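Local structure of argininosuccinate lyase (Chelativorans sp., 6RX8) at residues V153-T158 with Q358-N363; R112-N117 with C196-A201; M290-S295 with H340-V345; M106-S111 with T206-N211; I406-V411 with I423-D428. The protein probably catalyses the reversible cleavage of argininosuccinate into arginine and fumarate, the last step of arginine biosynthesis, working as an assembly of four identical chains. The protein carries 2 engineered substitutions. One frame throughout, in Å; residues are numbered along the deposited sequence.

Contact 1: residues V153-T158 with Q358-N363; sequences VMVVYT and QYAAEN. With FUM (fumaric acid), chain B.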
# COMPACT_ATOMS: atom_id res chain seq x y z
N VAL A 153 14.37 -10.31 35.74
CA VAL A 153 15.50 -9.86 34.94
C VAL A 153 15.53 -10.66 33.65
O VAL A 153 15.28 -11.88 33.64
CB VAL A 153 16.81 -10.01 35.73
CG1 VAL A 153 17.05 -11.46 36.12
CG2 VAL A 153 17.97 -9.48 34.89
N MET A 154 15.82 -9.98 32.54
CA MET A 154 15.90 -10.61 31.24
C MET A 154 16.62 -9.65 30.30
O MET A 154 16.75 -8.46 30.60
CB MET A 154 14.52 -10.96 30.68
CG MET A 154 13.71 -9.74 30.29
SD MET A 154 12.12 -10.12 29.54
CE MET A 154 11.77 -8.58 28.70
N VAL A 155 17.06 -10.15 29.16
CA VAL A 155 17.72 -9.28 28.20
C VAL A 155 16.68 -8.59 27.33
O VAL A 155 15.64 -9.18 26.98
CB VAL A 155 18.74 -10.05 27.34
CG1 VAL A 155 19.76 -10.75 28.23
CG2 VAL A 155 18.03 -11.01 26.40
N VAL A 156 16.97 -7.34 26.98
CA VAL A 156 16.32 -6.66 25.87
C VAL A 156 17.17 -6.87 24.62
O VAL A 156 18.40 -7.03 24.69
CB VAL A 156 16.13 -5.15 26.18
CG1 VAL A 156 17.46 -4.42 26.21
CG2 VAL A 156 15.15 -4.52 25.17
N TYR A 157 16.50 -6.88 23.47
CA TYR A 157 17.14 -7.08 22.18
C TYR A 157 17.14 -5.78 21.39
O TYR A 157 16.23 -4.96 21.49
CB TYR A 157 16.42 -8.17 21.36
CG TYR A 157 16.45 -9.51 22.04
CD1 TYR A 157 15.52 -9.84 23.01
CD2 TYR A 157 17.44 -10.43 21.74
CE1 TYR A 157 15.56 -11.06 23.66
CE2 TYR A 157 17.49 -11.65 22.38
CZ TYR A 157 16.56 -11.96 23.34
OH TYR A 157 16.63 -13.17 23.99
N THR A 158 18.19 -5.61 20.61
CA THR A 158 18.16 -4.72 19.46
C THR A 158 18.69 -5.51 18.27
O THR A 158 19.65 -6.26 18.40
CB THR A 158 19.00 -3.45 19.68
OG1 THR A 158 20.38 -3.79 19.80
CG2 THR A 158 18.53 -2.68 20.91
N GLN A 358 19.50 -16.57 33.17
CA GLN A 358 20.68 -17.25 32.64
C GLN A 358 21.26 -16.51 31.45
O GLN A 358 22.46 -16.22 31.40
CB GLN A 358 20.32 -18.69 32.25
CG GLN A 358 21.50 -19.48 31.71
CD GLN A 358 21.11 -20.83 31.15
OE1 GLN A 358 19.97 -21.28 31.31
NE2 GLN A 358 22.05 -21.49 30.50
N TYR A 359 20.41 -16.19 30.46
CA TYR A 359 20.89 -15.47 29.29
C TYR A 359 21.50 -14.13 29.70
O TYR A 359 22.60 -13.78 29.26
CB TYR A 359 19.75 -15.25 28.30
CG TYR A 359 19.26 -16.48 27.59
CD1 TYR A 359 19.98 -17.67 27.60
CD2 TYR A 359 18.07 -16.46 26.88
CE1 TYR A 359 19.52 -18.80 26.93
CE2 TYR A 359 17.61 -17.57 26.20
CZ TYR A 359 18.33 -18.74 26.24
OH TYR A 359 17.86 -19.84 25.56
N ALA A 360 20.79 -13.37 30.55
CA ALA A 360 21.29 -12.08 30.98
C ALA A 360 22.68 -12.20 31.59
O ALA A 360 23.56 -11.38 31.31
CB ALA A 360 20.33 -11.44 31.99
N ALA A 361 22.90 -13.23 32.40
CA ALA A 361 24.17 -13.39 33.11
C ALA A 361 25.26 -13.97 32.22
O ALA A 361 26.45 -13.71 32.47
CB ALA A 361 23.96 -14.29 34.33
N GLU A 362 24.89 -14.74 31.19
CA GLU A 362 25.86 -15.55 30.47
C GLU A 362 26.19 -15.07 29.06
O GLU A 362 27.30 -15.32 28.60
CB GLU A 362 25.36 -17.00 30.38
CG GLU A 362 25.28 -17.69 31.73
CD GLU A 362 24.99 -19.17 31.63
OE1 GLU A 362 24.65 -19.67 30.54
OE2 GLU A 362 25.11 -19.86 32.66
N ASN A 363 25.28 -14.38 28.37
CA ASN A 363 25.43 -14.15 26.93
C ASN A 363 25.92 -12.75 26.56
O ASN A 363 25.72 -12.31 25.42
CB ASN A 363 24.11 -14.45 26.21
CG ASN A 363 23.73 -15.91 26.28
OD1 ASN A 363 24.57 -16.74 26.62
ND2 ASN A 363 22.48 -16.24 25.96
OXT FUM B . 23.36 -2.92 18.56
C FUM B . 22.86 -1.78 18.65
O FUM B . 21.70 -1.59 19.07
C4 FUM B . 23.73 -0.65 18.23
C5 FUM B . 23.97 0.34 19.10
C6 FUM B . 24.84 1.49 18.76
O7 FUM B . 24.91 2.47 19.54
O8 FUM B . 25.49 1.46 17.69
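Val155 meets the helix end at 358-363 almost entirely through one methyl group. Its CB heads toward the helix, and from there the side chain forks. The CG1 branch lies beside the backbone N (chi1 -56°), which drives it into the helix backbone: CG1 is 3.4 Å from Ala360 CA, tighter than usual van der Waals contact, and 3.6 Å from Ala360 N. The same methyl lies 3.9 Å from Ala360 CB and 4.1 Å from Tyr359 C. CG2 takes the place between the backbone N and the carbonyl carbon, while the valine as a whole also packs on Glu162 and Ser365. Alanine suits position 360, for its single methyl lets the strand and helix axes come within 6.8 Å, at 70° to each other. That methyl also receives Val153 CG2, at 4.2 Å, so two valines on the helix-facing side of the strand close on one alanine. At the far end of the strand Thr158 OG1 donates to a fumarate (2.7 Å to its O), in a site completed by residues of two other subunits. Strand 153-158 pairs antiparallel with strand 161-167, and helix 353-362 crosses it here, with Trp437 and Pro436 of helix 436-442 packing beside Val153 and Ala360.

Contact 2: residues R112-N117 with C196-A201; sequences RNDLAN and CPLGAA. With FUM (fumaric acid), chain C; FUM (fumaric acid), chain D.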
# COMPACT_ATOMS: atom_id res chain seq x y z
N ARG A 112 -29.53 10.67 0.32
CA ARG A 112 -28.75 9.49 0.69
C ARG A 112 -27.31 9.86 1.03
O ARG A 112 -26.65 9.12 1.77
CB ARG A 112 -28.77 8.46 -0.44
CG ARG A 112 -30.09 7.71 -0.54
CD ARG A 112 -30.05 6.60 -1.58
NE ARG A 112 -29.76 7.12 -2.91
CZ ARG A 112 -29.70 6.40 -4.02
NH1 ARG A 112 -29.94 5.09 -3.98
NH2 ARG A 112 -29.40 6.98 -5.17
N ASN A 113 -26.81 10.99 0.54
CA ASN A 113 -25.40 11.30 0.74
C ASN A 113 -25.13 11.69 2.18
O ASN A 113 -24.19 11.18 2.80
CB ASN A 113 -24.97 12.41 -0.21
CG ASN A 113 -25.15 12.03 -1.66
OD1 ASN A 113 -25.38 10.86 -1.99
ND2 ASN A 113 -25.05 13.01 -2.54
N ASP A 114 -25.92 12.61 2.74
CA ASP A 114 -25.65 12.98 4.13
C ASP A 114 -26.16 11.90 5.08
O ASP A 114 -25.52 11.64 6.11
CB ASP A 114 -26.17 14.38 4.46
CG ASP A 114 -27.68 14.55 4.35
OD1 ASP A 114 -28.35 13.81 3.62
OD2 ASP A 114 -28.18 15.50 4.99
N LEU A 115 -27.25 11.21 4.72
CA LEU A 115 -27.69 10.05 5.49
C LEU A 115 -26.59 9.01 5.60
O LEU A 115 -26.30 8.50 6.69
CB LEU A 115 -28.93 9.43 4.84
CG LEU A 115 -29.34 8.02 5.28
CD1 LEU A 115 -29.81 7.96 6.73
CD2 LEU A 115 -30.45 7.49 4.35
N ALA A 116 -25.98 8.66 4.46
CA ALA A 116 -24.98 7.60 4.44
C ALA A 116 -23.74 8.01 5.21
O ALA A 116 -23.20 7.23 6.00
CB ALA A 116 -24.62 7.24 3.00
N ASN A 117 -23.25 9.23 4.99
CA ASN A 117 -22.05 9.67 5.70
C ASN A 117 -22.30 9.68 7.19
O ASN A 117 -21.44 9.24 7.97
CB ASN A 117 -21.61 11.04 5.19
CG ASN A 117 -20.54 10.94 4.12
OD1 ASN A 117 -20.76 10.37 3.04
ND2 ASN A 117 -19.35 11.48 4.42
N CYS A 196 -21.54 15.74 12.95
CA CYS A 196 -22.75 15.36 12.22
C CYS A 196 -22.81 16.05 10.88
O CYS A 196 -22.83 17.29 10.84
CB CYS A 196 -23.99 15.71 13.03
SG CYS A 196 -25.51 15.08 12.27
N PRO A 197 -22.87 15.32 9.77
CA PRO A 197 -23.02 15.96 8.45
C PRO A 197 -24.46 16.17 8.00
O PRO A 197 -24.67 16.74 6.93
CB PRO A 197 -22.29 14.97 7.53
CG PRO A 197 -22.62 13.65 8.14
CD PRO A 197 -22.68 13.86 9.64
N LEU A 198 -25.44 15.71 8.78
CA LEU A 198 -26.83 15.82 8.37
C LEU A 198 -27.21 17.29 8.22
O LEU A 198 -26.79 18.15 8.99
CB LEU A 198 -27.74 15.13 9.39
CG LEU A 198 -27.65 13.60 9.36
CD1 LEU A 198 -28.30 12.95 10.58
CD2 LEU A 198 -28.27 13.06 8.07
N GLY A 199 -28.01 17.57 7.20
CA GLY A 199 -28.30 18.91 6.78
C GLY A 199 -27.55 19.34 5.55
O GLY A 199 -27.96 20.30 4.88
N ALA A 200 -26.44 18.67 5.23
CA ALA A 200 -25.78 18.89 3.95
C ALA A 200 -26.62 18.40 2.78
O ALA A 200 -26.40 18.83 1.65
CB ALA A 200 -24.42 18.19 3.94
N ALA A 201 -27.57 17.52 3.02
CA ALA A 201 -28.43 16.95 1.97
C ALA A 201 -27.52 16.41 0.87
O ALA A 201 -26.61 15.60 1.14
CB ALA A 201 -29.44 17.97 1.51
OXT FUM C . -26.46 12.12 -7.21
C FUM C . -26.32 12.05 -5.97
O FUM C . -25.43 12.70 -5.36
C4 FUM C . -27.27 11.17 -5.25
C5 FUM C . -28.01 11.68 -4.27
C6 FUM C . -29.00 10.86 -3.51
O7 FUM C . -29.56 11.34 -2.50
O8 FUM C . -29.25 9.70 -3.91
OXT FUM D . -26.62 5.20 -2.10
C FUM D . -26.52 5.85 -3.17
O FUM D . -26.26 7.07 -3.19
C4 FUM D . -26.71 5.20 -4.47
C5 FUM D . -26.47 3.91 -4.63
C6 FUM D . -26.65 3.28 -5.95
O7 FUM D . -26.04 2.20 -6.06
O8 FUM D . -27.34 3.77 -6.89
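Asp114 reaches from the first turn of helix 112-147 into the loop 196-201, and its OD2 is gripped by two backbone N-H groups. Gly199 N donates to Asp114 OD2 from 3.0 Å, nearly in line with its C-O bond, and Ala201 N makes a weak bond to the same OD2 at 2.9 Å. A short acid suits this place: with CG between the backbone N and the carbonyl carbon (chi1 63°), the carboxylate is thrown toward the loop. Its other oxygen, OD1, accepts from Ser111 N, the N-cap residue, tying the helix start back on itself. Gly199 N belongs to a type II beta turn from Pro197 to Ala200, with Ala201 N just after it; Gly199 fills the third position, where phi 102° would jam a side chain. Around this core, Leu198 CD2 lies 3.7 Å from Asp114 O, and Pro197 CG packs at 4.1 Å from Asn117 CB. The helix start so held carries binding residues. Arg112 NE meets O8 of one fumarate (chain C) at 2.8 Å with NH2 on the same oxygen, while a second fumarate (chain D) lies over one guanidinium face. Asn113 ND2 donates almost straight (172°) to the first fumarate's O, and bonds Ala202 O.

Contact 3: residues M290-S295 with H340-V345; sequences MSLERS and HAMTGV. Engineered in segment 290-295: Met290 (natural residue Asp). With FUM (fumaric acid), chain E.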
# COMPACT_ATOMS: atom_id res chain seq x y z
N MET A 290 -0.17 -20.01 17.43
CA MET A 290 -1.20 -19.70 16.45
C MET A 290 -1.95 -18.43 16.82
O MET A 290 -2.34 -17.67 15.93
CB MET A 290 -2.15 -20.88 16.33
CG MET A 290 -3.24 -20.71 15.31
SD MET A 290 -2.63 -20.42 13.65
CE MET A 290 -1.91 -22.01 13.24
N SER A 291 -2.14 -18.16 18.11
CA SER A 291 -2.71 -16.88 18.51
C SER A 291 -1.84 -15.72 18.01
O SER A 291 -2.36 -14.70 17.53
CB SER A 291 -2.83 -16.83 20.02
OG SER A 291 -1.55 -17.02 20.60
N LEU A 292 -0.52 -15.86 18.14
CA LEU A 292 0.36 -14.78 17.73
C LEU A 292 0.32 -14.58 16.23
O LEU A 292 0.25 -13.43 15.76
CB LEU A 292 1.79 -15.08 18.18
CG LEU A 292 2.00 -15.40 19.66
CD1 LEU A 292 3.48 -15.63 19.98
CD2 LEU A 292 1.41 -14.30 20.52
N GLU A 293 0.35 -15.66 15.46
CA GLU A 293 0.48 -15.51 14.02
C GLU A 293 -0.83 -15.03 13.41
O GLU A 293 -0.82 -14.23 12.46
CB GLU A 293 0.95 -16.82 13.38
CG GLU A 293 2.42 -17.12 13.68
CD GLU A 293 3.06 -18.11 12.71
OE1 GLU A 293 4.31 -18.11 12.59
OE2 GLU A 293 2.29 -18.88 12.07
N ARG A 294 -1.97 -15.47 13.94
CA ARG A 294 -3.24 -14.95 13.47
C ARG A 294 -3.43 -13.50 13.90
O ARG A 294 -4.09 -12.72 13.21
CB ARG A 294 -4.40 -15.81 13.97
CG ARG A 294 -4.57 -17.11 13.20
CD ARG A 294 -5.66 -17.95 13.85
NE ARG A 294 -5.95 -19.18 13.12
CZ ARG A 294 -6.78 -19.26 12.08
NH1 ARG A 294 -7.39 -18.18 11.62
NH2 ARG A 294 -6.99 -20.43 11.50
N SER A 295 -2.85 -13.12 15.04
CA SER A 295 -2.89 -11.72 15.42
C SER A 295 -2.05 -10.88 14.46
O SER A 295 -2.47 -9.79 14.05
CB SER A 295 -2.42 -11.54 16.86
OG SER A 295 -3.36 -12.11 17.78
N HIS A 340 -8.08 -8.50 21.67
CA HIS A 340 -8.51 -9.39 22.74
C HIS A 340 -7.57 -10.57 22.90
O HIS A 340 -7.21 -10.95 24.02
CB HIS A 340 -9.92 -9.87 22.45
CG HIS A 340 -10.97 -8.84 22.68
ND1 HIS A 340 -12.25 -8.96 22.18
CD2 HIS A 340 -10.95 -7.68 23.38
CE1 HIS A 340 -12.97 -7.92 22.57
NE2 HIS A 340 -12.20 -7.13 23.29
N ALA A 341 -7.18 -11.20 21.78
CA ALA A 341 -6.28 -12.35 21.86
C ALA A 341 -4.97 -11.97 22.53
O ALA A 341 -4.49 -12.67 23.42
CB ALA A 341 -6.02 -12.90 20.46
N MET A 342 -4.37 -10.85 22.10
CA MET A 342 -3.09 -10.44 22.66
C MET A 342 -3.24 -9.96 24.09
O MET A 342 -2.31 -10.10 24.89
CB MET A 342 -2.45 -9.36 21.79
CG MET A 342 -1.97 -9.88 20.47
SD MET A 342 -0.74 -11.19 20.63
CE MET A 342 0.54 -10.33 21.54
N THR A 343 -4.41 -9.42 24.45
CA THR A 343 -4.70 -9.14 25.85
C THR A 343 -4.57 -10.40 26.70
O THR A 343 -3.92 -10.39 27.75
CB THR A 343 -6.12 -8.55 25.98
OG1 THR A 343 -6.19 -7.31 25.27
CG2 THR A 343 -6.51 -8.32 27.44
N GLY A 344 -5.21 -11.49 26.27
CA GLY A 344 -5.10 -12.74 27.01
C GLY A 344 -3.72 -13.36 26.91
O GLY A 344 -3.24 -13.96 27.88
N VAL A 345 -3.08 -13.26 25.75
CA VAL A 345 -1.71 -13.75 25.62
C VAL A 345 -0.83 -13.11 26.68
O VAL A 345 -0.06 -13.80 27.37
CB VAL A 345 -1.16 -13.49 24.21
CG1 VAL A 345 0.39 -13.57 24.24
CG2 VAL A 345 -1.70 -14.49 23.24
OXT FUM E . -4.70 -25.01 9.61
C FUM E . -3.75 -25.00 10.42
O FUM E . -2.59 -25.32 10.11
C4 FUM E . -3.96 -24.59 11.82
C5 FUM E . -4.94 -23.77 12.16
C6 FUM E . -5.12 -23.37 13.57
O7 FUM E . -5.80 -22.34 13.69
O8 FUM E . -4.64 -24.00 14.55
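Leu292 carries the purely apolar part of this helix-helix contact. Its CD2 lies 3.8 Å from Met342 SD and 3.9 Å from Val345 CG1, and the leucine crosses both side chains at about a right angle. The bent chain of Met342 lets its sulfur curl in to that methyl. The helices run roughly antiparallel, 146° between their directions, with the segment axes 9.8 Å apart; Ser291, Ser295 and Ala341 are the small residues among the larger Leu292, Met342 and Val345. They pack with helices 112-147 and 236-262, through Tyr138, Leu252 and Ile259, in the helical bundle characteristic of this lyase superfamily.

A second kind of contact sets hydroxyls against hydrocarbon. Ser291 OG touches Val345 CG2 at 3.7 Å, and Ser295 OG lies 3.8 Å from Met342 CG and close to Ala341 CB. Both hydroxyls bond carbonyls outside segment 340-345: Ser291 OG pairs with Phe276 O, and Ser295 OG, turned beside its own backbone N (chi1 -68°), donates to Ser291 O at 2.8 Å. Ser295 N approaches that carbonyl from the opposite face, so two donors grip it. Replacing Ser295 with an alanine would probably cost Ser291 O one of these donors and open a gap beside Met342 CG.

Hydrogen bonds to a ligand lie on another side of helix 290-301. Arg294 NE and NH2 both donate to fumarate O7, NH2 at 3.1 Å, and the engineered Met290 packs against the same ligand, which Tyr26 OH also binds. The interface is therefore mostly apolar, one serine bonded within its own helix, the other to a loop carbonyl.

Contact 4: residues M106-S111 with T206-N211; sequences MHIGRS and TGWPLN. With FUM (fumaric acid), chain C.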
# COMPACT_ATOMS: atom_id res chain seq x y z
N MET A 106 -40.37 11.80 4.96
CA MET A 106 -39.23 11.70 5.87
C MET A 106 -37.93 12.10 5.19
O MET A 106 -36.93 12.30 5.88
CB MET A 106 -39.12 10.29 6.44
CG MET A 106 -38.57 9.24 5.49
SD MET A 106 -37.70 7.94 6.39
CE MET A 106 -37.60 6.66 5.14
N HIS A 107 -37.91 12.23 3.87
CA HIS A 107 -36.68 12.57 3.15
C HIS A 107 -36.58 14.05 2.84
O HIS A 107 -35.63 14.47 2.16
CB HIS A 107 -36.61 11.77 1.85
CG HIS A 107 -35.21 11.49 1.39
ND1 HIS A 107 -34.21 11.08 2.25
CD2 HIS A 107 -34.66 11.51 0.16
CE1 HIS A 107 -33.10 10.88 1.57
NE2 HIS A 107 -33.35 11.12 0.29
N ILE A 108 -37.55 14.85 3.29
CA ILE A 108 -37.53 16.28 3.04
C ILE A 108 -36.23 16.86 3.57
O ILE A 108 -35.84 16.62 4.72
CB ILE A 108 -38.75 16.95 3.69
CG1 ILE A 108 -40.03 16.60 2.92
CG2 ILE A 108 -38.56 18.48 3.80
CD1 ILE A 108 -41.32 16.91 3.68
N GLY A 109 -35.53 17.62 2.72
CA GLY A 109 -34.31 18.26 3.15
C GLY A 109 -33.15 17.32 3.32
O GLY A 109 -32.14 17.69 3.94
N ARG A 110 -33.24 16.11 2.78
CA ARG A 110 -32.26 15.08 3.06
C ARG A 110 -31.87 14.37 1.78
O ARG A 110 -32.58 14.38 0.78
CB ARG A 110 -32.80 14.07 4.08
CG ARG A 110 -31.77 13.12 4.65
CD ARG A 110 -32.41 12.22 5.71
NE ARG A 110 -33.41 11.32 5.15
CZ ARG A 110 -34.01 10.35 5.85
NH1 ARG A 110 -33.71 10.18 7.13
NH2 ARG A 110 -34.90 9.57 5.26
N SER A 111 -30.72 13.72 1.85
CA SER A 111 -30.17 12.96 0.74
C SER A 111 -29.74 11.60 1.25
O SER A 111 -29.57 11.38 2.45
CB SER A 111 -28.96 13.71 0.14
OG SER A 111 -28.35 12.96 -0.90
N THR A 206 -30.02 22.75 1.83
CA THR A 206 -31.41 22.69 1.42
C THR A 206 -32.06 24.01 1.75
O THR A 206 -31.62 24.72 2.65
CB THR A 206 -32.14 21.53 2.11
OG1 THR A 206 -33.55 21.60 1.81
CG2 THR A 206 -31.94 21.57 3.62
N GLY A 207 -33.11 24.33 1.01
CA GLY A 207 -33.93 25.47 1.37
C GLY A 207 -34.90 25.21 2.50
O GLY A 207 -35.50 26.16 3.00
N TRP A 208 -35.07 23.96 2.91
CA TRP A 208 -35.93 23.67 4.05
C TRP A 208 -35.27 24.18 5.33
O TRP A 208 -34.05 24.07 5.47
CB TRP A 208 -36.21 22.17 4.14
CG TRP A 208 -37.11 21.66 3.06
CD1 TRP A 208 -36.74 21.01 1.93
CD2 TRP A 208 -38.55 21.76 3.01
NE1 TRP A 208 -37.84 20.70 1.17
CE2 TRP A 208 -38.96 21.15 1.82
CE3 TRP A 208 -39.51 22.31 3.86
CZ2 TRP A 208 -40.31 21.06 1.45
CZ3 TRP A 208 -40.85 22.22 3.49
CH2 TRP A 208 -41.23 21.60 2.30
N PRO A 209 -36.04 24.75 6.27
CA PRO A 209 -35.40 25.32 7.48
C PRO A 209 -35.07 24.27 8.53
O PRO A 209 -35.66 24.17 9.61
CB PRO A 209 -36.45 26.33 7.96
CG PRO A 209 -37.77 25.74 7.53
CD PRO A 209 -37.49 25.03 6.21
N LEU A 210 -34.07 23.45 8.21
CA LEU A 210 -33.62 22.43 9.14
C LEU A 210 -32.93 23.07 10.33
O LEU A 210 -32.35 24.16 10.23
CB LEU A 210 -32.67 21.45 8.47
CG LEU A 210 -33.13 20.87 7.13
CD1 LEU A 210 -32.19 19.75 6.72
CD2 LEU A 210 -34.57 20.39 7.22
N ASN A 211 -33.00 22.40 11.46
CA ASN A 211 -32.16 22.72 12.61
C ASN A 211 -31.11 21.62 12.67
O ASN A 211 -31.37 20.53 13.21
CB ASN A 211 -32.97 22.83 13.90
CG ASN A 211 -32.10 23.24 15.07
OD1 ASN A 211 -30.87 23.17 15.00
ND2 ASN A 211 -32.74 23.65 16.15
OXT FUM C . -26.46 12.12 -7.21
C FUM C . -26.32 12.05 -5.97
O FUM C . -25.43 12.70 -5.36
C4 FUM C . -27.27 11.17 -5.25
C5 FUM C . -28.01 11.68 -4.27
C6 FUM C . -29.00 10.86 -3.51
O7 FUM C . -29.56 11.34 -2.50
O8 FUM C . -29.25 9.70 -3.91
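Ile108 sets its CG2 methyl squarely over the face of Trp208, a CH-pi contact 3.3 Å from the centroid of the five-membered ring and only 8° off its normal. The methyl lies opposite the isoleucine's backbone N, and it is this branch that is pressed onto the indole. A beta-branched residue suits the task, giving a methyl close to the main chain. The same indole also faces a neighbouring subunit: NE1 bonds Asp372 OD1 of the second subunit, and Arg376 of that subunit makes a cation-pi contact. An alanine in place of Trp208 would probably strip Ile108 of its flat platform and leave Asp372 of the neighbouring subunit without its indole partner.

Ile108 and Gly109 form the corner of a type II beta turn from His107 to Arg110. Gly109 has positive phi, and a CB there would come within 3.1 Å of Leu210 CD2, so glycine fits on both counts. Gly109 O is met by Leu210 CD1 at 3.5 Å, and Thr206 OG1 approaches Gly109 CA at 3.7 Å. Thr206 OG1 also accepts from Trp208 N at 3.0 Å (169°), an ST turn that helps to set the tryptophan's backbone. Behind the turn, Arg110 NE donates to His107 ND1 at 3.0 Å, the imidazole nitrogen lying in the guanidinium plane. Ser111 is the N-cap of helix 112-147, and Ser111 OG donates a hydrogen bond to fumarate O7 (2.6 Å).

Contact 5: residues I406-V411 with I423-D428; sequences IGLDLV and INVSAD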
# COMPACT_ATOMS: atom_id res chain seq x y z
N ILE A 406 33.70 -14.18 33.40
CA ILE A 406 34.80 -13.30 33.01
C ILE A 406 35.40 -12.69 34.27
O ILE A 406 34.68 -12.14 35.11
CB ILE A 406 34.32 -12.21 32.05
CG1 ILE A 406 33.92 -12.83 30.70
CG2 ILE A 406 35.41 -11.14 31.84
CD1 ILE A 406 33.26 -11.84 29.78
N GLY A 407 36.72 -12.77 34.39
CA GLY A 407 37.40 -12.28 35.57
C GLY A 407 38.50 -11.28 35.28
O GLY A 407 38.67 -10.81 34.15
N LEU A 408 39.26 -10.95 36.33
CA LEU A 408 40.31 -9.94 36.19
C LEU A 408 41.34 -10.36 35.15
O LEU A 408 41.73 -9.55 34.30
CB LEU A 408 40.97 -9.71 37.55
CG LEU A 408 41.97 -8.57 37.66
CD1 LEU A 408 41.38 -7.23 37.26
CD2 LEU A 408 42.49 -8.52 39.10
N ASP A 409 41.77 -11.63 35.18
CA ASP A 409 42.81 -12.10 34.27
C ASP A 409 42.40 -11.92 32.81
O ASP A 409 43.21 -11.49 31.97
CB ASP A 409 43.13 -13.57 34.54
CG ASP A 409 43.86 -13.79 35.86
OD1 ASP A 409 44.37 -12.81 36.44
OD2 ASP A 409 43.93 -14.95 36.32
N LEU A 410 41.16 -12.26 32.47
CA LEU A 410 40.73 -12.13 31.08
C LEU A 410 40.66 -10.66 30.66
O LEU A 410 41.01 -10.31 29.53
CB LEU A 410 39.38 -12.82 30.88
CG LEU A 410 38.92 -12.88 29.43
CD1 LEU A 410 39.91 -13.67 28.60
CD2 LEU A 410 37.54 -13.50 29.33
N VAL A 411 40.20 -9.79 31.56
CA VAL A 411 40.09 -8.37 31.23
C VAL A 411 41.47 -7.75 31.05
O VAL A 411 41.68 -6.93 30.15
CB VAL A 411 39.28 -7.64 32.32
CG1 VAL A 411 39.38 -6.13 32.16
CG2 VAL A 411 37.82 -8.10 32.27
N ILE A 423 45.13 -2.34 33.20
CA ILE A 423 44.10 -1.37 33.56
C ILE A 423 43.80 -1.58 35.03
O ILE A 423 43.69 -2.71 35.51
CB ILE A 423 42.87 -1.52 32.65
CG1 ILE A 423 41.90 -0.35 32.86
CG2 ILE A 423 42.20 -2.86 32.87
CD1 ILE A 423 41.05 -0.04 31.64
N ASN A 424 43.68 -0.47 35.76
CA ASN A 424 43.67 -0.51 37.21
C ASN A 424 42.23 -0.61 37.72
O ASN A 424 41.62 0.37 38.16
CB ASN A 424 44.40 0.71 37.77
CG ASN A 424 45.12 0.41 39.04
OD1 ASN A 424 46.27 -0.04 39.03
ND2 ASN A 424 44.44 0.62 40.15
N VAL A 425 41.70 -1.83 37.65
CA VAL A 425 40.39 -2.16 38.21
C VAL A 425 40.52 -3.48 38.94
O VAL A 425 41.44 -4.27 38.68
CB VAL A 425 39.28 -2.24 37.13
CG1 VAL A 425 39.14 -0.89 36.42
CG2 VAL A 425 39.55 -3.36 36.13
N SER A 426 39.60 -3.74 39.86
CA SER A 426 39.68 -4.91 40.72
C SER A 426 38.74 -6.00 40.22
O SER A 426 37.86 -5.78 39.39
CB SER A 426 39.32 -4.54 42.16
OG SER A 426 37.92 -4.34 42.28
N ALA A 427 38.95 -7.21 40.76
CA ALA A 427 38.04 -8.31 40.47
C ALA A 427 36.63 -7.99 40.93
O ALA A 427 35.65 -8.40 40.29
CB ALA A 427 38.54 -9.59 41.13
N ASP A 428 36.50 -7.26 42.05
CA ASP A 428 35.18 -6.84 42.51
C ASP A 428 34.55 -5.84 41.54
O ASP A 428 33.34 -5.91 41.28
CB ASP A 428 35.27 -6.22 43.91
CG ASP A 428 35.33 -7.26 45.01
OD1 ASP A 428 34.66 -8.31 44.89
OD2 ASP A 428 36.05 -7.03 46.00
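Leu408 brings no flat side chain to this contact, and neither does any residue it touches; the flat groups are peptide units of the chain 425-427. Its CD1 lies 3.3 Å from Val425 O of the 425-426 peptide and 4.2 Å from Ser426 C of the 426-427 peptide, so one methyl spans both units. The other methyl, CD2, sits 4.1 Å from Ala427 N, on the second of them. The leucine thus straddles the turn into the helix with its fork, its CG being opposite the backbone N (chi1 -172°), which carries both methyls outward from the helix start. Leucine suits the place because its two branches can together cover two successive peptide units.

Alanine at 427 lets the chains come together: Leu408 CB and Ala427 CB are 4.3 Å apart, with the CA atoms of the pair at 5.1 Å. Val425 CG2 lies 4.4 Å from Leu408 CD1. Deeper in, Val411 CG1 meets Ile423 CG2, also at 4.4 Å, a looser contact between two beta-branched side chains. Both helix starts are marked by small caps. Gly407 precedes helix 408-419, while Ser426 precedes helix 427-434 and bonds Asp429 N through its OG.

This is plain surface packing within the argininosuccinate lyase C-terminal family region. Helix 408-419 packs against helix 427-434, whose Ile430 touches Leu408, Val411 and Val425. Ile423 and Val425 also pack on helix 367-378, and Leu410 reaches helix 382-399.

Overall arrangement
Along the chain the segments open with contact 4, contact 2 and contact 1; contacts 2 and 4 then close, contact 2 inside contact 4, and contact 3 lies within the span of contact 1, which closes at 358-363 before contact 5. Contacts 2 and 4 touch, their centres about 10 Å apart, and share the start of helix 112-147 and one fumarate. Contact 1 lies about 57 Å (centre to centre) from contact 2, on the opposite side of the chain's centre. Contact 3 lies between these ends, and contact 5 is about 21 Å (centre to centre) from contact 1. Since Ser111, Arg112 and Thr158 bind fumarate at opposite ends of one chain, each site draws on several subunits.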